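Local coordinates for uncharacterized protein (Mycobacterium tuberculosis CAS/NITR204, PDB 5VYQ) that probably transfers a formyl group from a folate cofactor to the sugar amine of dTDP-4-amino-4,6-dideoxyglucose, at residues A90-I93 with R97-N100; P61-A66 with A70-R75; C147-W152 with R219-T224. All coordinates share one frame; numbering follows the deposited sequence.

Contact 1: A90-I93 with R97-N100; sequences AALI and RCVN. With FON (N-{[4-({[(6R)-2-amino-5-formyl-4-oxo-1,4,5,6,7,8-hexahydropteridin-6-yl]methyl}amino)phenyl]carbonyl}-L-glutamic acid), chain C.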
ATOM      1  N   ALA A  90     -40.485   8.214  11.193  1.00 14.28           N
ATOM      2  CA  ALA A  90     -41.300   9.403  11.013  1.00 14.92           C
ATOM      3  C   ALA A  90     -41.817   9.944  12.346  1.00 12.06           C
ATOM      4  O   ALA A  90     -41.752  11.143  12.586  1.00 13.00           O
ATOM      5  CB  ALA A  90     -42.463   9.113  10.052  1.00 16.77           C
ATOM      6  N   ALA A  91     -42.320   9.086  13.236  1.00 11.85           N
ATOM      7  CA  ALA A  91     -42.933   9.608  14.460  1.00 13.44           C
ATOM      8  C   ALA A  91     -41.924  10.368  15.341  1.00 13.30           C
ATOM      9  O   ALA A  91     -42.290  11.282  16.083  1.00 12.47           O
ATOM     10  CB  ALA A  91     -43.609   8.513  15.266  1.00 15.19           C
ATOM     11  N   LEU A  92     -40.658   9.991  15.259  1.00 11.90           N
ATOM     12  CA  LEU A  92     -39.640  10.635  16.045  1.00 12.00           C
ATOM     13  C   LEU A  92     -39.305  11.961  15.394  1.00 11.23           C
ATOM     14  O   LEU A  92     -39.399  12.986  16.049  1.00 11.13           O
ATOM     15  CB  LEU A  92     -38.382   9.775  16.151  1.00 12.33           C
ATOM     16  CG  LEU A  92     -37.207  10.411  16.895  1.00 14.77           C
ATOM     17  CD1 LEU A  92     -37.605  10.780  18.317  1.00 15.56           C
ATOM     18  CD2 LEU A  92     -36.026   9.452  16.932  1.00 15.38           C
ATOM     19  N   ILE A  93     -38.993  11.943  14.095  1.00 11.33           N
ATOM     20  CA  ILE A  93     -38.581  13.164  13.434  1.00 12.02           C
ATOM     21  C   ILE A  93     -39.713  14.193  13.336  1.00 10.99           C
ATOM     22  O   ILE A  93     -39.456  15.394  13.354  1.00 11.79           O
ATOM     23  CB  ILE A  93     -37.938  12.912  12.083  1.00 14.32           C
ATOM     24  CG1 ILE A  93     -38.881  12.254  11.128  1.00 14.68           C
ATOM     25  CG2 ILE A  93     -36.653  12.087  12.230  1.00 15.76           C
ATOM     26  CD1 ILE A  93     -38.346  12.263   9.700  1.00 17.00           C
ATOM     27  N   ARG A  97     -37.639  18.094  17.471  1.00 11.01           N
ATOM     28  CA  ARG A  97     -36.563  18.595  16.587  1.00 11.02           C
ATOM     29  C   ARG A  97     -35.390  17.634  16.633  1.00 10.27           C
ATOM     30  O   ARG A  97     -34.865  17.332  17.697  1.00  9.57           O
ATOM     31  CB  ARG A  97     -36.135  20.000  17.019  1.00 11.71           C
ATOM     32  CG  ARG A  97     -35.207  20.673  16.000  1.00 11.71           C
ATOM     33  CD  ARG A  97     -35.142  22.172  16.231  1.00 11.47           C
ATOM     34  NE  ARG A  97     -34.775  22.523  17.609  1.00 13.12           N
ATOM     35  CZ  ARG A  97     -33.547  22.777  18.038  1.00 12.37           C
ATOM     36  NH1 ARG A  97     -33.325  23.029  19.313  1.00 12.57           N
ATOM     37  NH2 ARG A  97     -32.520  22.782  17.208  1.00 12.74           N
ATOM     38  N   CYS A  98     -34.984  17.125  15.462  1.00  9.52           N
ATOM     39  CA  CYS A  98     -33.887  16.191  15.387  1.00  9.77           C
ATOM     40  C   CYS A  98     -32.842  16.798  14.450  1.00  9.72           C
ATOM     41  O   CYS A  98     -33.174  17.343  13.383  1.00 10.75           O
ATOM     42  CB  CYS A  98     -34.321  14.833  14.814  1.00 10.65           C
ATOM     43  SG  CYS A  98     -35.496  13.906  15.840  1.00 10.34           S
ATOM     44  N   VAL A  99     -31.591  16.698  14.866  1.00  9.39           N
ATOM     45  CA  VAL A  99     -30.469  17.283  14.145  1.00  9.55           C
ATOM     46  C   VAL A  99     -29.399  16.227  14.011  1.00  9.59           C
ATOM     47  O   VAL A  99     -29.096  15.520  14.963  1.00 10.56           O
ATOM     48  CB  VAL A  99     -29.959  18.521  14.923  1.00  9.59           C
ATOM     49  CG1 VAL A  99     -28.650  19.070  14.379  1.00  9.42           C
ATOM     50  CG2 VAL A  99     -30.998  19.613  14.844  1.00 11.80           C
ATOM     51  N   ASN A 100     -28.818  16.153  12.817  1.00  9.21           N
ATOM     52  CA  ASN A 100     -27.764  15.239  12.460  1.00  9.32           C
ATOM     53  C   ASN A 100     -26.445  15.965  12.268  1.00  9.57           C
ATOM     54  O   ASN A 100     -26.404  17.061  11.718  1.00  8.72           O
ATOM     55  CB  ASN A 100     -28.143  14.565  11.139  1.00 10.26           C
ATOM     56  CG  ASN A 100     -27.254  13.401  10.795  1.00 10.44           C
ATOM     57  OD1 ASN A 100     -26.877  12.599  11.659  1.00 10.74           O
ATOM     58  ND2 ASN A 100     -26.986  13.224   9.502  1.00  9.96           N
TER
HETATM   59  N1  FON C 301     -32.766   9.087  10.253  1.00 14.99           N
HETATM   60  C2  FON C 301     -33.288   9.764   9.236  1.00 16.49           C
HETATM   61  NA2 FON C 301     -34.645   9.779   9.100  1.00 17.34           N
HETATM   62  N3  FON C 301     -32.480  10.395   8.368  1.00 14.33           N
HETATM   63  C4  FON C 301     -31.129  10.387   8.468  1.00 19.09           C
HETATM   64  O4  FON C 301     -30.409  11.018   7.657  1.00 20.18           O
HETATM   65  C4A FON C 301     -30.522   9.674   9.605  1.00 16.25           C
HETATM   66  N5  FON C 301     -29.146   9.518   9.845  1.00 17.41           N
HETATM   67  C6  FON C 301     -28.791   8.308  10.604  1.00 17.83           C
HETATM   68  C7  FON C 301     -29.575   8.342  11.919  1.00 17.17           C
HETATM   69  N8  FON C 301     -30.983   8.385  11.606  1.00 16.34           N
HETATM   70  C8A FON C 301     -31.454   9.023  10.519  1.00 16.41           C
HETATM   71  C9  FON C 301     -29.007   7.002   9.808  1.00 19.42           C
HETATM   72  N10 FON C 301     -28.079   6.973   8.681  1.00 20.12           N
HETATM   73  C11 FON C 301     -27.874   3.885   5.901  1.00 28.72           C
HETATM   74  C12 FON C 301     -27.088   5.029   5.762  1.00 31.13           C
HETATM   75  C13 FON C 301     -27.174   6.047   6.706  1.00 25.31           C
HETATM   76  C14 FON C 301     -28.023   5.934   7.801  1.00 24.44           C
HETATM   77  C15 FON C 301     -28.814   4.801   7.954  1.00 28.42           C
HETATM   78  C16 FON C 301     -28.736   3.784   7.001  1.00 30.03           C
HETATM   79  C   FON C 301     -27.762   2.776   4.847  1.00 35.51           C
HETATM   80  O   FON C 301     -26.863   2.753   3.980  1.00 35.16           O
HETATM   81  N   FON C 301     -28.662   1.789   4.902  1.00 32.99           N
HETATM   82  CA  FON C 301     -28.636   0.614   4.032  1.00 40.53           C
HETATM   83  CB  FON C 301     -28.619  -0.702   4.826  1.00 41.42           C
HETATM   84  CG  FON C 301     -27.383  -0.731   5.733  1.00 44.28           C
HETATM   85  CD  FON C 301     -26.949  -2.081   6.268  1.00 50.28           C
HETATM   86  OE1 FON C 301     -27.273  -3.113   5.642  1.00 46.75           O
HETATM   87  OE2 FON C 301     -26.232  -2.116   7.303  1.00 49.28           O
HETATM   88  CT  FON C 301     -29.811   0.670   3.102  1.00 41.31           C
HETATM   89  O1  FON C 301     -29.725  -0.052   2.080  1.00 39.67           O
HETATM   90  O2  FON C 301     -30.781   1.422   3.371  1.00 36.65           O
HETATM   91  CP1 FON C 301     -28.293  10.341   9.402  1.00 17.30           C
HETATM   92  O3  FON C 301     -27.091  10.187   9.590  1.00 17.06           O
HETATM   93  O   HOH W   1     -36.776  16.603  12.860  1.00 11.54           O

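Contact 2: P61-A66 with A70-R75; sequences PRCDVA and AEIVER. With NA (sodium ion), chain G.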
ATOM      1  N   PRO A  61     -24.584   2.982  27.307  1.00 18.34           N
ATOM      2  CA  PRO A  61     -25.939   2.426  27.360  1.00 17.45           C
ATOM      3  C   PRO A  61     -26.642   2.517  26.026  1.00 17.45           C
ATOM      4  O   PRO A  61     -26.317   3.399  25.193  1.00 14.36           O
ATOM      5  CB  PRO A  61     -26.655   3.268  28.414  1.00 19.71           C
ATOM      6  CG  PRO A  61     -25.827   4.492  28.575  1.00 20.50           C
ATOM      7  CD  PRO A  61     -24.430   4.167  28.168  1.00 18.20           C
ATOM      8  N   ARG A  62     -27.541   1.572  25.821  1.00 15.78           N
ATOM      9  CA  ARG A  62     -28.251   1.446  24.544  1.00 16.33           C
ATOM     10  C   ARG A  62     -29.684   1.996  24.564  1.00 16.74           C
ATOM     11  O   ARG A  62     -30.400   1.929  25.578  1.00 17.40           O
ATOM     12  CB  ARG A  62     -28.235   0.001  24.084  1.00 18.80           C
ATOM     13  CG  ARG A  62     -26.847  -0.610  23.969  1.00 21.80           C
ATOM     14  CD  ARG A  62     -26.911  -2.011  23.408  1.00 23.40           C
ATOM     15  NE  ARG A  62     -25.551  -2.466  23.118  1.00 25.68           N
ATOM     16  CZ  ARG A  62     -24.887  -2.249  21.990  1.00 26.11           C
ATOM     17  NH1 ARG A  62     -25.422  -1.597  20.969  1.00 25.03           N
ATOM     18  NH2 ARG A  62     -23.652  -2.718  21.875  1.00 29.74           N
ATOM     19  N   CYS A  63     -30.120   2.524  23.415  1.00 14.05           N
ATOM     20  CA  CYS A  63     -31.493   2.943  23.226  1.00 15.21           C
ATOM     21  C   CYS A  63     -31.972   2.561  21.847  1.00 16.15           C
ATOM     22  O   CYS A  63     -31.363   2.937  20.833  1.00 15.28           O
ATOM     23  CB  CYS A  63     -31.588   4.451  23.415  1.00 16.35           C
ATOM     24  SG  CYS A  63     -33.246   5.126  23.160  1.00 19.38           S
ATOM     25  N   ASP A  64     -33.041   1.770  21.812  1.00 15.59           N
ATOM     26  CA  ASP A  64     -33.652   1.364  20.557  1.00 16.57           C
ATOM     27  C   ASP A  64     -34.680   2.438  20.251  1.00 16.25           C
ATOM     28  O   ASP A  64     -35.810   2.463  20.757  1.00 16.15           O
ATOM     29  CB  ASP A  64     -34.294  -0.020  20.642  1.00 17.36           C
ATOM     30  CG  ASP A  64     -34.849  -0.468  19.316  1.00 19.38           C
ATOM     31  OD1 ASP A  64     -35.364   0.383  18.536  1.00 19.98           O
ATOM     32  OD2 ASP A  64     -34.779  -1.685  19.081  1.00 26.88           O
ATOM     33  N   VAL A  65     -34.294   3.300  19.316  1.00 16.13           N
ATOM     34  CA  VAL A  65     -35.047   4.444  18.933  1.00 18.30           C
ATOM     35  C   VAL A  65     -36.432   4.110  18.394  1.00 18.07           C
ATOM     36  O   VAL A  65     -37.392   4.807  18.693  1.00 18.97           O
ATOM     37  CB  VAL A  65     -34.142   5.260  17.976  1.00 26.64           C
ATOM     38  CG1 VAL A  65     -34.908   6.160  17.054  1.00 30.24           C
ATOM     39  CG2 VAL A  65     -33.102   5.998  18.792  1.00 26.81           C
ATOM     40  N   ALA A  66     -36.537   3.052  17.607  1.00 18.46           N
ATOM     41  CA  ALA A  66     -37.810   2.645  17.061  1.00 17.50           C
ATOM     42  C   ALA A  66     -38.776   2.187  18.164  1.00 18.49           C
ATOM     43  O   ALA A  66     -39.949   2.488  18.108  1.00 20.61           O
ATOM     44  CB  ALA A  66     -37.605   1.549  16.028  1.00 17.93           C
ATOM     45  N   ALA A  70     -42.111   7.075  21.528  1.00 12.51           N
ATOM     46  CA  ALA A  70     -43.030   7.852  22.303  1.00 14.57           C
ATOM     47  C   ALA A  70     -42.403   8.492  23.533  1.00 12.34           C
ATOM     48  O   ALA A  70     -42.688   9.644  23.881  1.00 15.23           O
ATOM     49  CB  ALA A  70     -44.241   7.025  22.690  1.00 15.85           C
ATOM     50  N   GLU A  71     -41.547   7.736  24.194  1.00 13.05           N
ATOM     51  CA  GLU A  71     -40.867   8.264  25.372  1.00 13.88           C
ATOM     52  C   GLU A  71     -39.841   9.336  25.010  1.00 13.73           C
ATOM     53  O   GLU A  71     -39.733  10.347  25.680  1.00 15.64           O
ATOM     54  CB  GLU A  71     -40.178   7.143  26.147  1.00 15.44           C
ATOM     55  CG  GLU A  71     -41.187   6.272  26.898  1.00 18.89           C
ATOM     56  CD  GLU A  71     -41.855   5.241  26.008  1.00 20.35           C
ATOM     57  OE1 GLU A  71     -43.075   5.049  26.150  1.00 20.09           O
ATOM     58  OE2 GLU A  71     -41.196   4.641  25.128  1.00 21.71           O
ATOM     59  N   ILE A  72     -39.106   9.104  23.940  1.00 13.11           N
ATOM     60  CA  ILE A  72     -38.167  10.139  23.471  1.00 13.09           C
ATOM     61  C   ILE A  72     -38.863  11.468  23.167  1.00 11.91           C
ATOM     62  O   ILE A  72     -38.429  12.532  23.625  1.00 12.13           O
ATOM     63  CB  ILE A  72     -37.333   9.630  22.276  1.00 11.95           C
ATOM     64  CG1 ILE A  72     -36.427   8.462  22.669  1.00 11.34           C
ATOM     65  CG2 ILE A  72     -36.508  10.739  21.691  1.00 11.56           C
ATOM     66  CD1 ILE A  72     -35.923   7.647  21.506  1.00 12.97           C
ATOM     67  N   VAL A  73     -39.953  11.419  22.404  1.00 11.98           N
ATOM     68  CA  VAL A  73     -40.677  12.613  22.047  1.00 13.82           C
ATOM     69  C   VAL A  73     -41.225  13.299  23.308  1.00 15.69           C
ATOM     70  O   VAL A  73     -41.135  14.510  23.454  1.00 15.37           O
ATOM     71  CB  VAL A  73     -41.795  12.293  21.023  1.00 13.14           C
ATOM     72  CG1 VAL A  73     -42.817  13.426  20.850  1.00 15.82           C
ATOM     73  CG2 VAL A  73     -41.209  11.939  19.675  1.00 13.15           C
ATOM     74  N   GLU A  74     -41.728  12.518  24.254  1.00 16.07           N
ATOM     75  CA  GLU A  74     -42.254  13.106  25.487  1.00 19.72           C
ATOM     76  C   GLU A  74     -41.175  13.812  26.330  1.00 18.35           C
ATOM     77  O   GLU A  74     -41.381  14.945  26.788  1.00 20.69           O
ATOM     78  CB  GLU A  74     -42.925  12.033  26.336  1.00 22.10           C
ATOM     79  CG  GLU A  74     -43.419  12.457  27.717  1.00 29.27           C
ATOM     80  CD  GLU A  74     -43.896  11.250  28.509  1.00 38.11           C
ATOM     81  OE1 GLU A  74     -43.207  10.852  29.466  1.00 44.41           O
ATOM     82  OE2 GLU A  74     -44.955  10.682  28.164  1.00 44.66           O
ATOM     83  N   ARG A  75     -40.041  13.154  26.512  1.00 16.12           N
ATOM     84  CA  ARG A  75     -39.043  13.562  27.487  1.00 14.10           C
ATOM     85  C   ARG A  75     -37.984  14.545  27.021  1.00 14.08           C
ATOM     86  O   ARG A  75     -37.332  15.164  27.878  1.00 16.37           O
ATOM     87  CB  ARG A  75     -38.366  12.326  28.025  1.00 15.60           C
ATOM     88  CG  ARG A  75     -39.443  11.537  28.750  1.00 20.85           C
ATOM     89  CD  ARG A  75     -38.906  10.224  29.195  1.00 21.06           C
ATOM     90  NE  ARG A  75     -40.031   9.425  29.675  1.00 24.48           N
ATOM     91  CZ  ARG A  75     -39.986   8.113  29.893  1.00 22.80           C
ATOM     92  NH1 ARG A  75     -38.857   7.434  29.708  1.00 20.81           N
ATOM     93  NH2 ARG A  75     -41.114   7.504  30.279  1.00 24.62           N
TER
HETATM   94 NA    NA G 305     -40.532  16.780  23.322  1.00 14.69          NA
HETATM   95  O   HOH W   2     -42.475  17.154  24.289  1.00 24.56           O
HETATM   96  O   HOH W   3     -40.285  19.015  24.098  1.00 21.03           O
HETATM   97  O   HOH W   4     -41.298  17.377  21.294  1.00 16.38           O

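Contact 3: C147-W152 with R219-T224; sequences CAIESW and RLRALT. With EDO (1,2-ethanediol), chain E.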
ATOM      1  N   CYS A 147     -13.812  20.072   3.642  1.00 11.61           N
ATOM      2  CA  CYS A 147     -12.480  19.512   3.914  1.00 13.33           C
ATOM      3  C   CYS A 147     -11.818  19.313   2.562  1.00 14.35           C
ATOM      4  O   CYS A 147     -12.332  18.606   1.706  1.00 14.56           O
ATOM      5  CB  CYS A 147     -12.654  18.146   4.546  1.00 13.88           C
ATOM      6  SG  CYS A 147     -11.138  17.315   5.029  1.00 14.59           S
ATOM      7  N   ALA A 148     -10.635  19.883   2.388  1.00 16.76           N
ATOM      8  CA  ALA A 148      -9.966  19.691   1.101  1.00 20.72           C
ATOM      9  C   ALA A 148      -9.407  18.248   1.035  1.00 18.84           C
ATOM     10  O   ALA A 148      -9.133  17.602   2.061  1.00 18.32           O
ATOM     11  CB  ALA A 148      -8.876  20.743   0.942  1.00 22.36           C
ATOM     12  N   ILE A 149      -9.319  17.726  -0.184  1.00 17.57           N
ATOM     13  CA  ILE A 149      -8.770  16.378  -0.425  1.00 14.72           C
ATOM     14  C   ILE A 149      -7.514  16.601  -1.256  1.00 15.79           C
ATOM     15  O   ILE A 149      -7.607  17.093  -2.373  1.00 16.60           O
ATOM     16  CB  ILE A 149      -9.753  15.520  -1.230  1.00 17.49           C
ATOM     17  CG1 ILE A 149     -11.060  15.350  -0.445  1.00 17.78           C
ATOM     18  CG2 ILE A 149      -9.121  14.182  -1.607  1.00 17.78           C
ATOM     19  CD1 ILE A 149     -12.093  14.543  -1.217  1.00 19.13           C
ATOM     20  N   GLU A 150      -6.370  16.188  -0.745  1.00 13.30           N
ATOM     21  CA  GLU A 150      -5.095  16.320  -1.424  1.00 13.60           C
ATOM     22  C   GLU A 150      -4.839  15.068  -2.291  1.00 13.02           C
ATOM     23  O   GLU A 150      -5.493  14.024  -2.150  1.00 13.62           O
ATOM     24  CB  GLU A 150      -3.987  16.456  -0.396  1.00 15.56           C
ATOM     25  CG  GLU A 150      -4.132  17.568   0.655  1.00 19.64           C
ATOM     26  CD  GLU A 150      -4.272  18.950   0.061  1.00 22.73           C
ATOM     27  OE1 GLU A 150      -3.844  19.174  -1.082  1.00 19.75           O
ATOM     28  OE2 GLU A 150      -4.841  19.820   0.756  1.00 28.52           O
ATOM     29  N   SER A 151      -3.855  15.156  -3.169  1.00 12.33           N
ATOM     30  CA  SER A 151      -3.536  14.053  -4.077  1.00 12.59           C
ATOM     31  C   SER A 151      -2.980  12.851  -3.363  1.00 11.73           C
ATOM     32  O   SER A 151      -3.083  11.733  -3.897  1.00 13.99           O
ATOM     33  CB  SER A 151      -2.504  14.516  -5.111  1.00 12.85           C
ATOM     34  OG  SER A 151      -1.258  14.832  -4.489  1.00 14.82           O
ATOM     35  N   TRP A 152      -2.408  13.050  -2.181  1.00 11.59           N
ATOM     36  CA  TRP A 152      -1.892  11.975  -1.378  1.00 12.52           C
ATOM     37  C   TRP A 152      -2.873  11.436  -0.330  1.00 10.79           C
ATOM     38  O   TRP A 152      -2.529  10.553   0.442  1.00 12.68           O
ATOM     39  CB  TRP A 152      -0.585  12.371  -0.691  1.00 14.25           C
ATOM     40  CG  TRP A 152      -0.705  13.572   0.159  1.00 15.93           C
ATOM     41  CD1 TRP A 152      -0.988  13.616   1.497  1.00 17.08           C
ATOM     42  CD2 TRP A 152      -0.544  14.941  -0.269  1.00 16.24           C
ATOM     43  NE1 TRP A 152      -1.007  14.943   1.922  1.00 16.33           N
ATOM     44  CE2 TRP A 152      -0.760  15.762   0.854  1.00 16.86           C
ATOM     45  CE3 TRP A 152      -0.256  15.537  -1.498  1.00 18.70           C
ATOM     46  CZ2 TRP A 152      -0.674  17.158   0.789  1.00 20.00           C
ATOM     47  CZ3 TRP A 152      -0.146  16.921  -1.560  1.00 21.95           C
ATOM     48  CH2 TRP A 152      -0.371  17.712  -0.421  1.00 20.67           C
ATOM     49  N   ARG A 219      -9.242   5.156  -7.046  1.00  9.63           N
ATOM     50  CA  ARG A 219      -9.956   4.012  -6.473  1.00  9.68           C
ATOM     51  C   ARG A 219      -9.274   3.386  -5.279  1.00  9.52           C
ATOM     52  O   ARG A 219      -9.929   3.090  -4.265  1.00  9.39           O
ATOM     53  CB  ARG A 219     -10.189   2.973  -7.572  1.00 11.13           C
ATOM     54  CG  ARG A 219     -10.954   1.708  -7.216  1.00 13.31           C
ATOM     55  CD  ARG A 219     -12.425   1.971  -6.915  1.00 14.70           C
ATOM     56  NE  ARG A 219     -13.157   0.724  -7.094  1.00 16.58           N
ATOM     57  CZ  ARG A 219     -13.450   0.165  -8.262  1.00 21.74           C
ATOM     58  NH1 ARG A 219     -14.028  -1.035  -8.268  1.00 21.85           N
ATOM     59  NH2 ARG A 219     -13.212   0.805  -9.408  1.00 23.02           N
ATOM     60  N   LEU A 220      -7.988   3.089  -5.406  1.00  8.78           N
ATOM     61  CA  LEU A 220      -7.268   2.434  -4.345  1.00  9.35           C
ATOM     62  C   LEU A 220      -7.162   3.294  -3.095  1.00  9.27           C
ATOM     63  O   LEU A 220      -7.329   2.812  -1.989  1.00  9.60           O
ATOM     64  CB  LEU A 220      -5.862   2.062  -4.748  1.00 10.20           C
ATOM     65  CG  LEU A 220      -5.723   1.020  -5.826  1.00 12.42           C
ATOM     66  CD1 LEU A 220      -4.230   0.761  -5.978  1.00 15.10           C
ATOM     67  CD2 LEU A 220      -6.470  -0.238  -5.426  1.00 15.13           C
ATOM     68  N   ARG A 221      -6.885   4.588  -3.267  1.00  9.57           N
ATOM     69  CA  ARG A 221      -6.723   5.415  -2.069  1.00  8.60           C
ATOM     70  C   ARG A 221      -8.106   5.662  -1.416  1.00  8.81           C
ATOM     71  O   ARG A 221      -8.218   5.841  -0.203  1.00  8.61           O
ATOM     72  CB  ARG A 221      -5.998   6.728  -2.445  1.00  9.60           C
ATOM     73  CG  ARG A 221      -6.771   7.787  -3.192  1.00  9.27           C
ATOM     74  CD  ARG A 221      -5.815   8.781  -3.836  1.00  9.60           C
ATOM     75  NE  ARG A 221      -6.453   9.855  -4.602  1.00  9.58           N
ATOM     76  CZ  ARG A 221      -6.656  11.096  -4.181  1.00 10.95           C
ATOM     77  NH1 ARG A 221      -6.362  11.484  -2.959  1.00 11.99           N
ATOM     78  NH2 ARG A 221      -7.128  11.967  -5.047  1.00 10.60           N
ATOM     79  N   ALA A 222      -9.153   5.757  -2.239  1.00  8.81           N
ATOM     80  CA  ALA A 222     -10.499   5.851  -1.696  1.00  9.45           C
ATOM     81  C   ALA A 222     -10.854   4.672  -0.782  1.00  9.79           C
ATOM     82  O   ALA A 222     -11.628   4.840   0.183  1.00  9.54           O
ATOM     83  CB  ALA A 222     -11.522   6.010  -2.803  1.00 10.53           C
ATOM     84  N   LEU A 223     -10.311   3.485  -1.101  1.00  9.10           N
ATOM     85  CA  LEU A 223     -10.572   2.277  -0.363  1.00 10.56           C
ATOM     86  C   LEU A 223      -9.536   1.955   0.674  1.00 11.40           C
ATOM     87  O   LEU A 223      -9.591   0.921   1.320  1.00 10.06           O
ATOM     88  CB  LEU A 223     -10.727   1.091  -1.338  1.00 10.68           C
ATOM     89  CG  LEU A 223     -11.899   1.246  -2.306  1.00 11.86           C
ATOM     90  CD1 LEU A 223     -11.896   0.256  -3.473  1.00 12.84           C
ATOM     91  CD2 LEU A 223     -13.198   1.113  -1.519  1.00 14.45           C
ATOM     92  N   THR A 224      -8.612   2.888   0.876  1.00 10.52           N
ATOM     93  CA  THR A 224      -7.592   2.764   1.847  1.00  9.47           C
ATOM     94  C   THR A 224      -7.963   3.535   3.093  1.00  9.93           C
ATOM     95  O   THR A 224      -8.142   4.750   3.087  1.00 10.36           O
ATOM     96  CB  THR A 224      -6.229   3.190   1.291  1.00 10.17           C
ATOM     97  OG1 THR A 224      -5.829   2.279   0.244  1.00 10.61           O
ATOM     98  CG2 THR A 224      -5.190   3.061   2.396  1.00 10.34           C
TER
HETATM   99  C1  EDO E 303      -3.786  10.308  -7.007  1.00 17.10           C
HETATM  100  O1  EDO E 303      -3.931  11.616  -6.448  1.00 17.53           O
HETATM  101  C2  EDO E 303      -3.850  10.498  -8.516  1.00 16.81           C
HETATM  102  O2  EDO E 303      -5.116  10.977  -8.947  1.00 18.88           O
HETATM  103  O   HOH W   5      -7.438  14.769  -4.607  1.00 25.05           O

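Contact 1: A90-I93 with R97-N100
Leu92 and Ile93, on helix 90-95, lie against the thiol of Cys98 on strand 97-102, with three residues turning the chain from one segment to the other. At the start of the strand, Arg97 directs its side chain away from the helix; its guanidinium bonds the carbonyl of Ile177 and the hydroxyl of Tyr182, while its backbone pairs with Val79. Cys98 points the other way and carries the whole contact. With SG beside its own backbone N (chi1 -65°), the sulfur enters the angle between the helix backbone and the Leu92 side chain. It is 4.0 Å from CG of Leu92 and 4.0 Å from CA of Ile93, and the branch methyl CG2 of Ile93 stands 4.2 Å from SG. The touch is apolar, sulfur against carbon, and no direct hydrogen bond joins the segments. Leu92 CG lies anti to the backbone N (chi1 176°), alongside the sulfur. One water links the two backbones: it donates to Ile93 O at 3.0 Å and accepts from Cys98 N at 3.2 Å, bridging a carbonyl of the helix to the strand. Val99 packs on Leu78, Leu80 and Ile129 of the neighbouring strands. Asn100 faces the folate pocket, where ND2 comes within 3.0 Å of the formyl oxygen O3 of folinic acid; OD1 is hydrogen-bonded to the hydroxyl of Ser81, consistent with holding the amide in place. Strand 97-102 has a parallel neighbour in 78-82 and an antiparallel one in 125-131. Helix 90-95 covering it completes the beta-alpha-beta crossover 78-82, 90-95, 97-102 of a formyltransferase domain, whose second strand runs into the cofactor site.

Contact 2: P61-A66 with A70-R75
Ile72 of helix 65-75 reaches back along its own helix to touch Cys63 and Val65, which form the entry to that helix. The helix between them is not regular: its start at Val65 and Ala66 is weakly bonded, and it is kinked where the backbone N atoms of Ala70 and Glu71 lack a bond to the turn before. From CA the Ile72 side chain points toward segment 61-66, and at CB it splits in two. The short branch, CG2, turns off toward helix 90-95 and packs on Leu92, which Val65 also touches, while Leu25 and Leu27 of strand 24-28 line the sheet side. The long branch leaves through CG1, which sits beside the backbone N (chi1 -64°); the extended second torsion (162°) then pushes CD1 out to the helix entry. There this one methyl makes both cross-segment contacts. Ile72 CD1 lies 4.0 Å from SG of Cys63, whose side chain points toward the helix, and 4.2 Å from CG2 of Val65. Between these two residues Asp64 stands at the N-cap position, with OD1 accepting from Glu67 N and from the amide of Gln86. Near the other end of the helix, the carbonyl oxygen of Val73 binds a sodium ion at 2.4 Å together with Tyr76 O and three waters, while Arg75 NE makes a weak salt bridge to Glu74 OE1. Across the segments themselves, methyls and a sulfur meet without a hydrogen bond. The chemistry implies a small apolar contact on the buried face, without directional bonds; the polar groups nearby are served elsewhere, the Asp64 carboxylate by its cap and the Val73 carbonyl by the metal.

Contact 3: C147-W152 with R219-T224
The junction between the formyltransferase domain and the C-terminal dimerization region runs through Arg221, whose guanidinium grips the loop that follows strand 141-147. NH1 donates to Glu150 O at 2.8 Å, in the carbonyl plane, although the N-H...O angle is a bent 138° and the oxygen is tilted 25° from the guanidinium plane. The same NH1 also bonds the carbonyl of Asp153. NH2 gives to a water, 2.9 Å away at the guanidinium edge, that passes the link on to Ile149 O, and NE is held by Asn218 one turn back on its helix. All three nitrogens therefore have partners, which fixes the rotation of the group. Ser151 O lies 3.4 Å above the guanidinium plane, displaced toward its rim, at an angle too poor for a bond with NH1. It accepts instead from O1 of a 1,2-ethanediol (2.7 Å from Ser151 O), probably from the crystallisation liquor, which sits over the same guanidinium face. An extended chain from CG to NE carries the charge across to the loop, and Ile149 CG2 brushes NH1 at 4.1 Å. On the side of the loop that meets the second subunit, the Ser151 hydroxyl bonds Asp235 of that subunit, and the Trp152 ring, with Glu150 CB over its centre, makes a cation-pi contact with its Arg239. Just past the helix end, Thr224 OG1 donates back to Leu220 O. Arg221 of helix 213-222 thus binds carbonyls of the loop before helix 155-179, where formyltransferase and dimerization regions meet beside the subunit interface.

How the contacts relate
From the N terminus, contact 2 comes first, closing a short loop within the entry and body of helix 65-75. Contact 1 follows, closing another between helix 90-95 and strand 97-102; the chain then runs on to contact 3, which returns over 66 residues from helix 213-222 to the loop after strand 141-147. The three are in series: none nests in or crosses another. Contacts 1 and 2, with centres 11 Å apart, share packing between helices 65-75 and 90-95 on the parallel part of the sheet. Contact 3, centred 33 Å from contact 1 on the opposite side of the chain's centre, ties this domain to the dimerization region.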